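Local atomic coordinates of sulfate adenylyltransferase (Allochromatium vinosum, PDB entry 4DNX), a protein that catalyses the transfer of the adenylyl group of ATP to sulfate, giving adenosine 5'-phosphosulfate and diphosphate. Residues L84-I93 with F149-I157; E326-A334 with R341-P349. All blocks are in the same frame, centred on the assembly; numbering follows the deposited sequence. Where two conformers were deposited one is given.

Contact 1 (L84-I93 with F149-I157); sequences LCLLESADAI and FNSQGRTAI
Leu84 meets the Phe149 ring at its edge, its CD1 lying 3.9 Å from Phe149 CE1 and close to the ring plane. Cys85 turns to the far end of the same segment: its SG, anti to its own backbone nitrogen (chi1 -178°), rests against Ile157 CG1. Cys85 O takes a nearly straight bond from Ile157 N (3.0 Å). Leu86 shares one face of the sheet with Ala156; its CD2 branch reaches Ala156 CB, and its CD1 branch lies 3.8 Å from Gln152 NE2, the two side chains crossing at about a right angle. That amide is well held, since NE2 gives a hydrogen bond to Phe149 O and another to Gln39, while OE1 is bonded to Ser37 and to a water that also bridges Leu84 O and Leu86 N. Leu87 and Thr155 form the hydrogen-bonded pair of this short antiparallel ladder in the PUA-like domain, and because Arg154 and Thr155 both face Leu87, the segment 149-157 carries a classic beta bulge here. Just before it, Gly153 has phi 100° and sits so close to Leu87 O that a CB would clash there. On the opposite face from Leu86, Leu87 CD1 packs 3.9 Å from Ile157 CD1. Glu88 O reaches Arg154 N through a water. Ser89 OG accepts from Asp91 N in an ST turn, after which Ala90 CB touches Thr155 CG2 at 3.7 Å; the hydroxyl of Thr155 is bonded to Gln122. Ile93 CD1 finally approaches Ile157 CG2 at 4.2 Å.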
ATOM      1  N   LEU A  84      -4.964   9.292 -24.243  1.00 16.02           N
ATOM      2  CA  LEU A  84      -6.062   8.905 -25.136  1.00 15.20           C
ATOM      3  C   LEU A  84      -6.653   7.554 -24.749  1.00 15.53           C
ATOM      4  O   LEU A  84      -5.971   6.655 -24.211  1.00 15.00           O
ATOM      5  CB  LEU A  84      -5.564   8.856 -26.585  1.00 17.04           C
ATOM      6  CG  LEU A  84      -5.348  10.220 -27.271  1.00 18.67           C
ATOM      7  CD1 LEU A  84      -4.546  10.048 -28.529  1.00 21.11           C
ATOM      8  CD2 LEU A  84      -6.722  10.876 -27.610  1.00 19.50           C
ATOM      9  N   CYS A  85      -7.952   7.416 -25.012  1.00 14.35           N
ATOM     10  CA  CYS A  85      -8.617   6.096 -24.956  1.00 13.79           C
ATOM     11  C   CYS A  85      -9.088   5.784 -26.363  1.00 14.52           C
ATOM     12  O   CYS A  85     -10.175   6.217 -26.799  1.00 16.63           O
ATOM     13  CB  CYS A  85      -9.828   6.129 -24.001  1.00 14.23           C
ATOM     14  SG  CYS A  85     -10.584   4.494 -23.892  1.00 17.41           S
ATOM     15  N   LEU A  86      -8.233   5.060 -27.084  1.00 14.05           N
ATOM     16  CA  LEU A  86      -8.501   4.711 -28.482  1.00 14.79           C
ATOM     17  C   LEU A  86      -9.057   3.302 -28.544  1.00 14.70           C
ATOM     18  O   LEU A  86      -8.587   2.423 -27.833  1.00 15.00           O
ATOM     19  CB  LEU A  86      -7.203   4.782 -29.285  1.00 14.63           C
ATOM     20  CG  LEU A  86      -6.672   6.195 -29.577  1.00 16.54           C
ATOM     21  CD1 LEU A  86      -5.263   6.137 -30.159  1.00 18.17           C
ATOM     22  CD2 LEU A  86      -7.602   6.836 -30.585  1.00 18.00           C
ATOM     23  N   LEU A  87     -10.030   3.099 -29.427  1.00 15.03           N
ATOM     24  CA  LEU A  87     -10.770   1.827 -29.564  1.00 15.48           C
ATOM     25  C   LEU A  87     -10.902   1.522 -31.064  1.00 15.90           C
ATOM     26  O   LEU A  87     -10.946   2.433 -31.899  1.00 15.63           O
ATOM     27  CB  LEU A  87     -12.160   1.980 -28.984  1.00 16.05           C
ATOM     28  CG  LEU A  87     -12.289   2.370 -27.485  1.00 16.86           C
ATOM     29  CD1 LEU A  87     -13.786   2.574 -27.237  1.00 19.01           C
ATOM     30  CD2 LEU A  87     -11.702   1.286 -26.588  1.00 17.58           C
ATOM     31  N   GLU A  88     -11.057   0.240 -31.397  1.00 17.73           N
ATOM     32  CA  GLU A  88     -11.335  -0.141 -32.760  1.00 19.97           C
ATOM     33  C   GLU A  88     -12.709   0.422 -33.205  1.00 22.91           C
ATOM     34  O   GLU A  88     -12.888   0.897 -34.341  1.00 23.00           O
ATOM     35  CB  GLU A  88     -11.310  -1.668 -32.830  1.00 22.45           C
ATOM     36  CG  GLU A  88     -11.558  -2.217 -34.215  1.00 26.24           C
ATOM     37  CD  GLU A  88     -10.586  -1.652 -35.232  1.00 31.21           C
ATOM     38  OE1 GLU A  88      -9.389  -1.497 -34.885  1.00 35.19           O
ATOM     39  OE2 GLU A  88     -11.031  -1.351 -36.371  1.00 34.73           O
ATOM     40  N   SER A  89     -13.673   0.400 -32.290  1.00 25.13           N
ATOM     41  CA  SER A  89     -15.020   0.889 -32.592  1.00 28.57           C
ATOM     42  C   SER A  89     -15.753   1.343 -31.322  1.00 28.79           C
ATOM     43  O   SER A  89     -15.527   0.794 -30.254  1.00 29.83           O
ATOM     44  CB  SER A  89     -15.816  -0.229 -33.282  1.00 34.15           C
ATOM     45  OG  SER A  89     -17.183   0.105 -33.343  1.00 34.46           O
ATOM     46  N   ALA A  90     -16.650   2.317 -31.451  1.00 30.17           N
ATOM     47  CA  ALA A  90     -17.494   2.730 -30.322  1.00 31.38           C
ATOM     48  C   ALA A  90     -18.921   2.161 -30.425  1.00 32.94           C
ATOM     49  O   ALA A  90     -19.830   2.648 -29.738  1.00 29.47           O
ATOM     50  CB  ALA A  90     -17.515   4.258 -30.203  1.00 33.39           C
ATOM     51  N   ASP A  91     -19.116   1.137 -31.266  1.00 34.95           N
ATOM     52  CA  ASP A  91     -20.462   0.536 -31.467  1.00 41.51           C
ATOM     53  C   ASP A  91     -21.147  -0.001 -30.200  1.00 38.80           C
ATOM     54  O   ASP A  91     -22.345   0.214 -30.014  1.00 41.39           O
ATOM     55  CB  ASP A  91     -20.445  -0.560 -32.551  1.00 48.25           C
ATOM     56  CG  ASP A  91     -20.185  -0.006 -33.951  1.00 57.79           C
ATOM     57  OD1 ASP A  91     -20.468   1.192 -34.186  1.00 57.68           O
ATOM     58  OD2 ASP A  91     -19.684  -0.770 -34.816  1.00 62.54           O
ATOM     59  N   ALA A  92     -20.398  -0.684 -29.339  1.00 38.20           N
ATOM     60  CA  ALA A  92     -20.956  -1.206 -28.083  1.00 37.23           C
ATOM     61  C   ALA A  92     -21.479  -0.115 -27.135  1.00 35.62           C
ATOM     62  O   ALA A  92     -22.341  -0.371 -26.316  1.00 35.59           O
ATOM     63  CB  ALA A  92     -19.938  -2.090 -27.363  1.00 39.63           C
ATOM     64  N   ILE A  93     -20.967   1.104 -27.251  1.00 32.18           N
ATOM     65  CA  ILE A  93     -21.396   2.186 -26.365  1.00 31.78           C
ATOM     66  C   ILE A  93     -22.067   3.344 -27.123  1.00 35.29           C
ATOM     67  O   ILE A  93     -22.150   4.479 -26.613  1.00 34.54           O
ATOM     68  CB  ILE A  93     -20.205   2.719 -25.547  1.00 30.29           C
ATOM     69  CG1 ILE A  93     -19.089   3.189 -26.481  1.00 29.59           C
ATOM     70  CG2 ILE A  93     -19.727   1.645 -24.551  1.00 28.66           C
ATOM     71  CD1 ILE A  93     -17.971   4.003 -25.778  1.00 30.03           C
ATOM     72  N   PHE A 149       1.194   2.726 -30.079  1.00 16.09           N
ATOM     73  CA  PHE A 149       0.280   3.874 -30.164  1.00 16.47           C
ATOM     74  C   PHE A 149      -0.629   3.711 -31.382  1.00 17.63           C
ATOM     75  O   PHE A 149      -1.824   4.020 -31.325  1.00 17.63           O
ATOM     76  CB  PHE A 149       1.111   5.188 -30.268  1.00 17.10           C
ATOM     77  CG  PHE A 149       0.278   6.464 -30.299  1.00 17.49           C
ATOM     78  CD1 PHE A 149      -0.537   6.803 -29.214  1.00 17.98           C
ATOM     79  CD2 PHE A 149       0.302   7.305 -31.418  1.00 19.49           C
ATOM     80  CE1 PHE A 149      -1.323   7.998 -29.240  1.00 19.43           C
ATOM     81  CE2 PHE A 149      -0.464   8.490 -31.461  1.00 20.89           C
ATOM     82  CZ  PHE A 149      -1.266   8.825 -30.351  1.00 19.42           C
ATOM     83  N   ASN A 150      -0.049   3.201 -32.460  1.00 17.67           N
ATOM     84  CA  ASN A 150      -0.751   3.100 -33.729  1.00 18.21           C
ATOM     85  C   ASN A 150      -1.497   1.778 -33.893  1.00 19.11           C
ATOM     86  O   ASN A 150      -2.042   1.493 -34.980  1.00 20.28           O
ATOM     87  CB  ASN A 150       0.242   3.308 -34.884  1.00 20.36           C
ATOM     88  CG  ASN A 150       0.577   4.775 -35.074  1.00 20.94           C
ATOM     89  OD1 ASN A 150      -0.150   5.503 -35.746  1.00 22.41           O
ATOM     90  ND2 ASN A 150       1.657   5.225 -34.451  1.00 21.08           N
ATOM     91  N   SER A 151      -1.546   0.992 -32.821  1.00 17.91           N
ATOM     92  CA  SER A 151      -2.126  -0.362 -32.866  1.00 18.69           C
ATOM     93  C   SER A 151      -3.350  -0.510 -31.992  1.00 17.58           C
ATOM     94  O   SER A 151      -3.689  -1.634 -31.622  1.00 18.31           O
ATOM     95  CB  SER A 151      -1.085  -1.414 -32.462  1.00 20.14           C
ATOM     96  OG  SER A 151      -0.231  -1.635 -33.567  1.00 24.30           O
ATOM     97  N   GLN A 152      -4.034   0.600 -31.723  1.00 16.56           N
ATOM     98  CA  GLN A 152      -5.126   0.603 -30.761  1.00 16.35           C
ATOM     99  C   GLN A 152      -6.486   0.872 -31.376  1.00 16.58           C
ATOM    100  O   GLN A 152      -7.506   0.799 -30.665  1.00 18.71           O
ATOM    101  CB  GLN A 152      -4.906   1.677 -29.702  1.00 16.11           C
ATOM    102  CG  GLN A 152      -3.596   1.527 -28.896  1.00 16.80           C
ATOM    103  CD  GLN A 152      -3.426   2.698 -27.957  1.00 18.43           C
ATOM    104  OE1 GLN A 152      -3.903   2.655 -26.830  1.00 19.65           O
ATOM    105  NE2 GLN A 152      -2.853   3.805 -28.456  1.00 19.16           N
ATOM    106  N   GLY A 153      -6.512   1.215 -32.646  1.00 17.08           N
ATOM    107  CA  GLY A 153      -7.721   1.676 -33.299  1.00 17.44           C
ATOM    108  C   GLY A 153      -7.721   3.192 -33.404  1.00 17.81           C
ATOM    109  O   GLY A 153      -6.796   3.862 -32.874  1.00 18.63           O
ATOM    110  N   ARG A 154      -8.774   3.737 -34.016  1.00 18.51           N
ATOM    111  CA  ARG A 154      -8.835   5.157 -34.388  0.70 19.85           C
ATOM    112  C   ARG A 154     -10.060   5.901 -33.852  1.00 19.60           C
ATOM    113  O   ARG A 154     -10.317   7.048 -34.244  1.00 21.70           O
ATOM    114  CB  ARG A 154      -8.796   5.304 -35.930  0.70 21.66           C
ATOM    115  CG  ARG A 154      -7.528   4.757 -36.578  0.70 23.50           C
ATOM    116  CD  ARG A 154      -6.266   5.407 -36.003  0.70 24.52           C
ATOM    117  NE  ARG A 154      -5.159   5.282 -36.954  0.70 28.87           N
ATOM    118  CZ  ARG A 154      -5.110   5.819 -38.176  0.70 28.00           C
ATOM    119  NH1 ARG A 154      -6.108   6.587 -38.660  0.70 28.14           N
ATOM    120  NH2 ARG A 154      -4.038   5.585 -38.908  0.70 28.50           N
ATOM    121  N   THR A 155     -10.831   5.266 -32.955  1.00 18.33           N
ATOM    122  CA  THR A 155     -11.961   5.937 -32.321  1.00 18.14           C
ATOM    123  C   THR A 155     -11.547   6.398 -30.925  1.00 17.31           C
ATOM    124  O   THR A 155     -11.277   5.583 -30.056  1.00 17.18           O
ATOM    125  CB  THR A 155     -13.194   5.004 -32.226  1.00 18.66           C
ATOM    126  OG1 THR A 155     -13.592   4.600 -33.548  1.00 22.00           O
ATOM    127  CG2 THR A 155     -14.387   5.728 -31.582  1.00 19.55           C
ATOM    128  N   ALA A 156     -11.518   7.716 -30.718  1.00 16.52           N
ATOM    129  CA  ALA A 156     -11.131   8.276 -29.416  1.00 15.77           C
ATOM    130  C   ALA A 156     -12.377   8.609 -28.604  1.00 16.65           C
ATOM    131  O   ALA A 156     -13.275   9.318 -29.102  1.00 18.62           O
ATOM    132  CB  ALA A 156     -10.310   9.533 -29.638  1.00 16.93           C
ATOM    133  N   ILE A 157     -12.459   8.084 -27.381  1.00 15.90           N
ATOM    134  CA  ILE A 157     -13.559   8.448 -26.472  1.00 16.01           C
ATOM    135  C   ILE A 157     -12.963   9.305 -25.366  1.00 14.87           C
ATOM    136  O   ILE A 157     -11.853   9.009 -24.841  1.00 13.85           O
ATOM    137  CB  ILE A 157     -14.318   7.206 -25.958  1.00 16.84           C
ATOM    138  CG1 ILE A 157     -13.402   6.280 -25.168  1.00 18.39           C
ATOM    139  CG2 ILE A 157     -14.876   6.432 -27.181  1.00 19.97           C
ATOM    140  CD1 ILE A 157     -14.185   5.168 -24.398  1.00 19.95           C
TER
HETATM  141  O   HOH W   1      -5.624   4.390 -25.718  1.00 18.66           O
HETATM  142  O   HOH W   2      -9.432   9.769 -25.778  1.00 17.15           O
HETATM  143  O   HOH W   3     -10.793   2.406 -35.449  1.00 30.28           O
HETATM  144  O   HOH W   4     -12.602   3.913 -35.844  1.00 36.59           O

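Contact 2 (E326-A334 with R341-P349); sequences EIFRADNTA and RVVMMRDAP
With chi1 at 66°, Arg346 holds CG between its backbone nitrogen and carbonyl carbon, and a bend at chi2 then carries the guanidinium across to Arg329. Met344 instead folds back at its last torsion (chi3 -63°), which sends CE to the edge of the Phe328 ring, 3.7 Å from Phe328 CZ. The guanidinium grips one atom end-on: NH1 and NH2 of Arg346 each lie 2.9 Å from Arg329 O, NH2 nearly in line with the carbonyl bond and NH1 well above its plane. NE is turned to Asp347, whose OD1 completes a salt bridge at 2.9 Å, and Met344 SD lies above one face of the group, offset toward its rim. Although Arg346 is exposed, these bonds fix the rotation of its guanidinium. With an alanine at Met344, the edge of the Phe328 ring is likely to lose its methyl neighbour and the guanidinium the sulfur beside its face. Farther along, Ala334 and Val343 exchange two backbone bonds as the hydrogen-bonded pair of a beta hairpin, and Met345 N donates to Asn332 O (3.2 Å). Met345 CG packs on Ala334 CB at 3.7 Å. Strand 326-329 is an outermost strand of the five-stranded parallel sheet of this Rossmann-like domain, paired with strand 291-294. Helix 206-219 touches Phe328, Ala330 and Thr333, while strand 356-357 pairs with the other side of strand 333-336.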
ATOM      1  N   GLU A 326      13.463  19.870  -9.982  1.00 16.28           N
ATOM      2  CA  GLU A 326      14.752  20.152 -10.639  1.00 18.58           C
ATOM      3  C   GLU A 326      15.376  18.835 -11.099  1.00 17.91           C
ATOM      4  O   GLU A 326      15.119  17.801 -10.510  1.00 17.25           O
ATOM      5  CB  GLU A 326      15.704  20.840  -9.660  1.00 22.33           C
ATOM      6  CG  GLU A 326      15.277  22.249  -9.290  1.00 32.25           C
ATOM      7  CD  GLU A 326      16.243  22.893  -8.323  1.00 43.00           C
ATOM      8  OE1 GLU A 326      15.786  23.373  -7.252  1.00 51.80           O
ATOM      9  OE2 GLU A 326      17.464  22.898  -8.622  1.00 47.80           O
ATOM     10  N   ILE A 327      16.197  18.887 -12.152  1.00 17.57           N
ATOM     11  CA  ILE A 327      16.819  17.677 -12.666  1.00 17.87           C
ATOM     12  C   ILE A 327      18.239  17.598 -12.126  1.00 17.89           C
ATOM     13  O   ILE A 327      18.972  18.592 -12.179  1.00 19.52           O
ATOM     14  CB  ILE A 327      16.859  17.673 -14.216  1.00 17.82           C
ATOM     15  CG1 ILE A 327      15.423  17.753 -14.814  1.00 17.23           C
ATOM     16  CG2 ILE A 327      17.635  16.417 -14.742  1.00 17.21           C
ATOM     17  CD1 ILE A 327      14.370  16.832 -14.170  1.00 15.83           C
ATOM     18  N   PHE A 328      18.610  16.426 -11.615  1.00 16.83           N
ATOM     19  CA  PHE A 328      19.996  16.111 -11.354  1.00 16.99           C
ATOM     20  C   PHE A 328      20.521  15.376 -12.592  1.00 17.47           C
ATOM     21  O   PHE A 328      20.015  14.298 -12.923  1.00 16.67           O
ATOM     22  CB  PHE A 328      20.157  15.190 -10.137  1.00 15.82           C
ATOM     23  CG  PHE A 328      21.619  14.847  -9.870  1.00 17.50           C
ATOM     24  CD1 PHE A 328      22.185  13.675 -10.352  1.00 17.12           C
ATOM     25  CD2 PHE A 328      22.420  15.753  -9.188  1.00 18.12           C
ATOM     26  CE1 PHE A 328      23.577  13.397 -10.117  1.00 19.62           C
ATOM     27  CE2 PHE A 328      23.791  15.472  -8.944  1.00 19.69           C
ATOM     28  CZ  PHE A 328      24.346  14.299  -9.420  1.00 19.14           C
ATOM     29  N   ARG A 329      21.501  15.973 -13.261  1.00 18.93           N
ATOM     30  CA  ARG A 329      21.983  15.448 -14.544  1.00 20.16           C
ATOM     31  C   ARG A 329      23.105  14.459 -14.273  1.00 20.66           C
ATOM     32  O   ARG A 329      24.205  14.860 -13.884  1.00 22.09           O
ATOM     33  CB  ARG A 329      22.477  16.597 -15.431  1.00 21.95           C
ATOM     34  CG  ARG A 329      21.353  17.462 -15.950  1.00 23.21           C
ATOM     35  CD  ARG A 329      21.878  18.662 -16.772  1.00 28.61           C
ATOM     36  NE  ARG A 329      20.740  19.380 -17.352  1.00 32.55           N
ATOM     37  CZ  ARG A 329      20.826  20.254 -18.353  1.00 36.10           C
ATOM     38  NH1 ARG A 329      22.002  20.558 -18.888  1.00 38.03           N
ATOM     39  NH2 ARG A 329      19.730  20.842 -18.800  1.00 36.37           N
ATOM     40  N   ALA A 330      22.794  13.180 -14.446  1.00 19.33           N
ATOM     41  CA  ALA A 330      23.758  12.096 -14.232  1.00 20.00           C
ATOM     42  C   ALA A 330      24.497  11.716 -15.520  1.00 21.23           C
ATOM     43  O   ALA A 330      24.142  12.148 -16.625  1.00 21.41           O
ATOM     44  CB  ALA A 330      23.045  10.887 -13.652  1.00 18.13           C
ATOM     45  N   ASP A 331      25.554  10.920 -15.366  1.00 22.21           N
ATOM     46  CA  ASP A 331      26.351  10.422 -16.492  1.00 23.98           C
ATOM     47  C   ASP A 331      26.999   9.114 -16.019  1.00 24.30           C
ATOM     48  O   ASP A 331      26.806   8.707 -14.853  1.00 23.30           O
ATOM     49  CB  ASP A 331      27.391  11.471 -16.890  1.00 26.43           C
ATOM     50  CG  ASP A 331      27.927  11.286 -18.306  1.00 29.31           C
ATOM     51  OD1 ASP A 331      27.797  10.188 -18.877  1.00 30.83           O
ATOM     52  OD2 ASP A 331      28.513  12.253 -18.838  1.00 30.67           O
ATOM     53  N   ASN A 332      27.741   8.459 -16.913  1.00 25.73           N
ATOM     54  CA  ASN A 332      28.394   7.175 -16.623  1.00 27.09           C
ATOM     55  C   ASN A 332      29.282   7.261 -15.377  1.00 24.30           C
ATOM     56  O   ASN A 332      29.967   8.269 -15.157  1.00 24.25           O
ATOM     57  CB  ASN A 332      29.278   6.744 -17.793  1.00 31.15           C
ATOM     58  CG  ASN A 332      28.488   6.454 -19.083  1.00 35.03           C
ATOM     59  OD1 ASN A 332      27.387   5.905 -19.054  1.00 38.05           O
ATOM     60  ND2 ASN A 332      29.090   6.792 -20.217  1.00 41.68           N
ATOM     61  N   THR A 333      29.259   6.198 -14.585  1.00 22.93           N
ATOM     62  CA  THR A 333      30.119   6.094 -13.383  1.00 22.62           C
ATOM     63  C   THR A 333      31.201   5.045 -13.577  1.00 22.46           C
ATOM     64  O   THR A 333      31.142   4.209 -14.491  1.00 23.43           O
ATOM     65  CB  THR A 333      29.330   5.657 -12.123  1.00 22.45           C
ATOM     66  OG1 THR A 333      28.772   4.345 -12.331  1.00 24.61           O
ATOM     67  CG2 THR A 333      28.214   6.624 -11.754  1.00 22.05           C
ATOM     68  N   ALA A 334      32.211   5.086 -12.709  1.00 21.59           N
ATOM     69  CA  ALA A 334      33.281   4.091 -12.677  1.00 21.97           C
ATOM     70  C   ALA A 334      33.821   4.130 -11.248  1.00 21.13           C
ATOM     71  O   ALA A 334      33.528   5.061 -10.508  1.00 20.00           O
ATOM     72  CB  ALA A 334      34.388   4.434 -13.652  1.00 23.62           C
ATOM     73  N   ARG A 341      36.277   5.052  -4.465  1.00 28.20           N
ATOM     74  CA  ARG A 341      34.855   5.079  -4.493  1.00 28.30           C
ATOM     75  C   ARG A 341      34.379   5.271  -5.916  1.00 25.21           C
ATOM     76  O   ARG A 341      35.159   5.619  -6.808  1.00 24.42           O
ATOM     77  CB  ARG A 341      34.304   6.210  -3.618  1.00 31.26           C
ATOM     78  CG  ARG A 341      34.769   7.596  -4.004  1.00 35.89           C
ATOM     79  CD  ARG A 341      34.085   8.556  -3.038  1.00 42.92           C
ATOM     80  NE  ARG A 341      33.663   9.780  -3.693  1.00 46.65           N
ATOM     81  CZ  ARG A 341      34.430  10.857  -3.809  1.00 48.17           C
ATOM     82  NH1 ARG A 341      35.654  10.861  -3.304  1.00 47.98           N
ATOM     83  NH2 ARG A 341      33.961  11.932  -4.429  1.00 51.13           N
ATOM     84  N   VAL A 342      33.086   5.044  -6.075  1.00 23.31           N
ATOM     85  CA  VAL A 342      32.404   5.211  -7.337  1.00 22.23           C
ATOM     86  C   VAL A 342      32.172   6.706  -7.587  1.00 21.99           C
ATOM     87  O   VAL A 342      31.730   7.430  -6.687  1.00 21.74           O
ATOM     88  CB  VAL A 342      31.120   4.403  -7.332  1.00 22.11           C
ATOM     89  CG1 VAL A 342      30.332   4.672  -8.603  1.00 21.08           C
ATOM     90  CG2 VAL A 342      31.463   2.906  -7.216  1.00 24.83           C
ATOM     91  N   VAL A 343      32.517   7.162  -8.786  1.00 21.96           N
ATOM     92  CA  VAL A 343      32.317   8.563  -9.163  1.00 23.28           C
ATOM     93  C   VAL A 343      31.690   8.632 -10.565  1.00 23.86           C
ATOM     94  O   VAL A 343      31.748   7.653 -11.336  1.00 24.09           O
ATOM     95  CB  VAL A 343      33.636   9.373  -9.148  1.00 23.98           C
ATOM     96  CG1 VAL A 343      34.190   9.479  -7.724  1.00 23.90           C
ATOM     97  CG2 VAL A 343      34.713   8.762 -10.086  1.00 25.07           C
ATOM     98  N   MET A 344      31.108   9.783 -10.888  1.00 23.75           N
ATOM     99  CA  MET A 344      30.824  10.111 -12.286  1.00 25.18           C
ATOM    100  C   MET A 344      32.143  10.522 -12.951  1.00 26.94           C
ATOM    101  O   MET A 344      32.828  11.458 -12.530  1.00 26.06           O
ATOM    102  CB  MET A 344      29.778  11.226 -12.393  1.00 25.74           C
ATOM    103  CG  MET A 344      28.372  10.673 -12.442  1.00 26.85           C
ATOM    104  SD  MET A 344      27.127  11.977 -12.374  1.00 28.70           S
ATOM    105  CE  MET A 344      27.395  12.723 -10.764  1.00 33.23           C
ATOM    106  N   MET A 345      32.496   9.813 -14.012  1.00 28.95           N
ATOM    107  CA  MET A 345      33.775  10.031 -14.685  1.00 33.42           C
ATOM    108  C   MET A 345      33.982  11.495 -15.108  1.00 34.96           C
ATOM    109  O   MET A 345      35.074  12.056 -14.953  1.00 34.54           O
ATOM    110  CB  MET A 345      33.891   9.079 -15.869  1.00 35.25           C
ATOM    111  CG  MET A 345      33.739   7.601 -15.483  1.00 36.68           C
ATOM    112  SD  MET A 345      34.282   6.497 -16.804  1.00 41.48           S
ATOM    113  CE  MET A 345      32.763   6.352 -17.717  1.00 38.79           C
ATOM    114  N   ARG A 346      32.899  12.117 -15.576  1.00 36.51           N
ATOM    115  CA  ARG A 346      32.902  13.516 -16.031  1.00 38.35           C
ATOM    116  C   ARG A 346      33.338  14.498 -14.931  1.00 37.00           C
ATOM    117  O   ARG A 346      33.875  15.562 -15.224  1.00 43.45           O
ATOM    118  CB  ARG A 346      31.523  13.896 -16.626  1.00 39.05           C
ATOM    119  CG  ARG A 346      30.373  13.916 -15.634  1.00 43.98           C
ATOM    120  CD  ARG A 346      29.524  15.200 -15.714  1.00 45.12           C
ATOM    121  NE  ARG A 346      28.785  15.424 -14.463  1.00 46.01           N
ATOM    122  CZ  ARG A 346      27.452  15.444 -14.344  1.00 42.58           C
ATOM    123  NH1 ARG A 346      26.669  15.271 -15.404  1.00 39.01           N
ATOM    124  NH2 ARG A 346      26.898  15.650 -13.152  1.00 42.43           N
ATOM    125  N   ASP A 347      33.161  14.105 -13.675  1.00 35.61           N
ATOM    126  CA  ASP A 347      33.432  14.956 -12.521  1.00 38.58           C
ATOM    127  C   ASP A 347      34.794  14.683 -11.896  1.00 44.22           C
ATOM    128  O   ASP A 347      35.153  15.295 -10.893  1.00 46.58           O
ATOM    129  CB  ASP A 347      32.320  14.814 -11.482  1.00 37.80           C
ATOM    130  CG  ASP A 347      31.012  15.460 -11.945  1.00 38.48           C
ATOM    131  OD1 ASP A 347      31.078  16.307 -12.862  1.00 41.21           O
ATOM    132  OD2 ASP A 347      29.927  15.111 -11.417  1.00 41.11           O
ATOM    133  N   ALA A 348      35.550  13.771 -12.497  1.00 47.39           N
ATOM    134  CA  ALA A 348      36.932  13.538 -12.095  1.00 53.86           C
ATOM    135  C   ALA A 348      37.872  13.800 -13.294  1.00 61.66           C
ATOM    136  O   ALA A 348      38.458  12.863 -13.854  1.00 60.98           O
ATOM    137  CB  ALA A 348      37.095  12.115 -11.549  1.00 50.56           C
ATOM    138  N   PRO A 349      38.004  15.070 -13.700  1.00 71.03           N
ATOM    139  CA  PRO A 349      38.767  15.389 -14.915  1.00 74.60           C
ATOM    140  C   PRO A 349      40.282  15.237 -14.731  1.00 73.37           C
ATOM    141  O   PRO A 349      41.028  15.232 -15.717  1.00 75.32           O
ATOM    142  CB  PRO A 349      38.394  16.860 -15.197  1.00 76.72           C
ATOM    143  CG  PRO A 349      37.334  17.229 -14.174  1.00 73.94           C
ATOM    144  CD  PRO A 349      37.570  16.306 -13.024  1.00 75.51           C
TER
HETATM  145  O   HOH W   5      27.545  15.033 -18.038  1.00 37.19           O
HETATM  146  O   HOH W   6      30.596  10.576 -16.398  1.00 23.41           O

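In the fold
Contacts 1 and 2 both pair antiparallel strands, on opposite sides of the chain's centre, their own centres about 44 Å apart and without touching. Contact 1 lies in the PUA-like range and is mostly buried; it joins residues far apart in sequence, and its apolar branches fill both faces of a short ladder in a mixed sheet. Contact 2, in the ATP-sulfurylase range, is only partly buried and local in sequence, a hairpin whose leading segment also includes an end strand of the parallel sheet. Backbone bonding is alike in number; contact 1 adds aliphatic packing and bridging waters, where contact 2 adds an exposed arginine's bonds to a carbonyl and a carboxylate.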